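Local coordinates for protein alanine racemase (PDB 3C3K) that has the two-domain fold of periplasmic binding proteins and so probably binds a small ligand between its domains, at residues B[132-137]-B[160-165]. Residues are numbered along the deposited sequence; the frame is centred on the assembly and turned at random.
Sequences HDLAYQ and ISYAEN
His132 reaches across to Ala163 with its imidazole, and the bond it makes is a compact example of how the C-terminal ends of adjacent parallel strands can be tied by a side chain. Strand 127-131, helix 137-152 and the parallel edge strand 159-162 form a beta-alpha-beta unit, and the contact joins the loops at the carboxyl ends of its two strands. CG of His132 stands anti to the backbone N (chi1 166°), which carries the ring along the 160-165 backbone. ND1 donates to Ala163 O at 2.8 Å, almost straight at 173°. The acceptor lies in the ring plane, whereas the donor sits well above the carbonyl plane of Ala163. One imidazole face carries Asp133 CB, 3.8 Å above the plane and displaced toward the rim. Leu195 of helix 193-205 touches both His132 and Ala163.

A second, apolar meeting is made from within the type I turn Asp133-Tyr136, which leads into helix 137-152. Leu134 crosses the Tyr162 side chain at about a right angle, its CG 4.0 Å from CE1 and its CD1 3.8 Å from OH of that tyrosine. Ile160 CG2 rests over one face of the phenol, and Glu143 of that helix hydrogen-bonds the hydroxyl. Because a backbone carbonyl has no proton to give, the bond requires the imidazole to carry hydrogen on ND1, and its near-linear geometry probably restrains ring rotation.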
loop_
_atom_site.group_PDB
_atom_site.type_symbol
_atom_site.label_atom_id
_atom_site.label_comp_id
_atom_site.label_asym_id
_atom_site.label_seq_id
_atom_site.Cartn_x
_atom_site.Cartn_y
_atom_site.Cartn_z
ATOM N N HIS B 132 -5.341 9.475 14.222
ATOM C CA HIS B 132 -4.843 8.094 14.293
ATOM C C HIS B 132 -3.805 7.916 15.389
ATOM O O HIS B 132 -4.168 7.485 16.538
ATOM C CB HIS B 132 -4.465 7.521 12.895
ATOM C CG HIS B 132 -3.652 6.256 12.925
ATOM N ND1 HIS B 132 -4.011 5.140 13.658
ATOM C CD2 HIS B 132 -2.492 5.923 12.288
ATOM C CE1 HIS B 132 -3.107 4.180 13.483
ATOM N NE2 HIS B 132 -2.171 4.628 12.669
ATOM N N ASP B 133 -2.557 8.256 15.116
ATOM C CA ASP B 133 -1.424 7.982 16.061
ATOM C C ASP B 133 -0.711 9.291 16.374
ATOM O O ASP B 133 0.053 9.813 15.555
ATOM C CB ASP B 133 -0.464 7.019 15.349
ATOM C CG ASP B 133 0.804 6.646 16.160
ATOM O OD1 ASP B 133 1.029 7.001 17.355
ATOM O OD2 ASP B 133 1.602 5.937 15.512
ATOM N N LEU B 134 -0.999 9.832 17.553
ATOM C CA LEU B 134 -0.448 11.114 17.996
ATOM C C LEU B 134 1.058 11.182 18.271
ATOM O O LEU B 134 1.521 12.242 18.624
ATOM C CB LEU B 134 -1.205 11.614 19.249
ATOM C CG LEU B 134 -2.610 12.263 19.087
ATOM C CD1 LEU B 134 -3.094 12.678 20.493
ATOM C CD2 LEU B 134 -2.640 13.479 18.177
ATOM N N ALA B 135 1.817 10.076 18.191
ATOM C CA ALA B 135 3.273 10.169 18.299
ATOM C C ALA B 135 3.799 11.029 17.116
ATOM O O ALA B 135 4.824 11.687 17.244
ATOM C CB ALA B 135 3.930 8.723 18.260
ATOM N N TYR B 136 3.064 11.075 15.991
ATOM C CA TYR B 136 3.499 11.887 14.834
ATOM C C TYR B 136 3.102 13.344 14.946
ATOM O O TYR B 136 1.926 13.678 15.257
ATOM C CB TYR B 136 2.999 11.299 13.545
ATOM C CG TYR B 136 3.571 9.919 13.270
ATOM C CD1 TYR B 136 3.021 8.770 13.852
ATOM C CD2 TYR B 136 4.677 9.762 12.410
ATOM C CE1 TYR B 136 3.595 7.498 13.608
ATOM C CE2 TYR B 136 5.214 8.509 12.136
ATOM C CZ TYR B 136 4.683 7.388 12.715
ATOM O OH TYR B 136 5.253 6.137 12.440
ATOM N N GLN B 137 4.070 14.233 14.696
ATOM C CA GLN B 137 3.780 15.655 14.888
ATOM C C GLN B 137 2.727 16.052 13.860
ATOM O O GLN B 137 1.849 16.879 14.126
ATOM C CB GLN B 137 5.033 16.549 14.810
ATOM C CG GLN B 137 4.773 17.967 15.301
ATOM C CD GLN B 137 5.925 18.951 15.102
ATOM O OE1 GLN B 137 6.455 19.451 16.086
ATOM N NE2 GLN B 137 6.294 19.256 13.842
ATOM N N ILE B 160 -13.345 14.122 18.659
ATOM C CA ILE B 160 -12.232 13.410 18.065
ATOM C C ILE B 160 -12.355 11.950 18.391
ATOM O O ILE B 160 -12.594 11.566 19.573
ATOM C CB ILE B 160 -10.912 13.936 18.640
ATOM C CG1 ILE B 160 -10.812 15.416 18.371
ATOM C CG2 ILE B 160 -9.697 13.160 18.066
ATOM C CD1 ILE B 160 -9.757 16.181 19.202
ATOM N N SER B 161 -12.183 11.121 17.370
ATOM C CA SER B 161 -12.208 9.714 17.640
ATOM C C SER B 161 -10.913 9.141 17.065
ATOM O O SER B 161 -10.479 9.583 16.009
ATOM C CB SER B 161 -13.439 9.152 16.926
ATOM O OG SER B 161 -13.432 7.755 16.938
ATOM N N TYR B 162 -10.274 8.195 17.744
ATOM C CA TYR B 162 -8.928 7.804 17.337
ATOM C C TYR B 162 -8.970 6.457 16.695
ATOM O O TYR B 162 -9.502 5.480 17.259
ATOM C CB TYR B 162 -7.906 7.831 18.502
ATOM C CG TYR B 162 -7.653 9.227 19.024
ATOM C CD1 TYR B 162 -6.686 10.022 18.441
ATOM C CD2 TYR B 162 -8.392 9.761 20.102
ATOM C CE1 TYR B 162 -6.454 11.298 18.871
ATOM C CE2 TYR B 162 -8.140 11.081 20.578
ATOM C CZ TYR B 162 -7.161 11.834 19.931
ATOM O OH TYR B 162 -6.857 13.148 20.261
ATOM N N ALA B 163 -8.464 6.388 15.470
ATOM C CA ALA B 163 -8.444 5.082 14.834
ATOM C C ALA B 163 -7.266 4.304 15.377
ATOM O O ALA B 163 -6.187 4.823 15.428
ATOM C CB ALA B 163 -8.363 5.226 13.296
ATOM N N GLU B 164 -7.424 3.040 15.737
ATOM C CA GLU B 164 -6.231 2.319 16.236
ATOM C C GLU B 164 -5.271 1.934 15.125
ATOM O O GLU B 164 -4.042 2.087 15.239
ATOM C CB GLU B 164 -6.578 1.081 17.055
ATOM C CG GLU B 164 -5.332 0.229 17.267
ATOM C CD GLU B 164 -5.366 -0.624 18.522
ATOM O OE1 GLU B 164 -6.306 -1.439 18.674
ATOM O OE2 GLU B 164 -4.426 -0.505 19.341
ATOM N N ASN B 165 -5.818 1.439 14.036
ATOM C CA ASN B 165 -4.979 1.080 12.889
ATOM C C ASN B 165 -5.223 1.989 11.720
ATOM O O ASN B 165 -6.203 2.684 11.719
ATOM C CB ASN B 165 -5.308 -0.334 12.500
ATOM C CG ASN B 165 -4.996 -1.291 13.613
ATOM O OD1 ASN B 165 -3.881 -1.347 14.081
ATOM N ND2 ASN B 165 -5.987 -1.995 14.080
#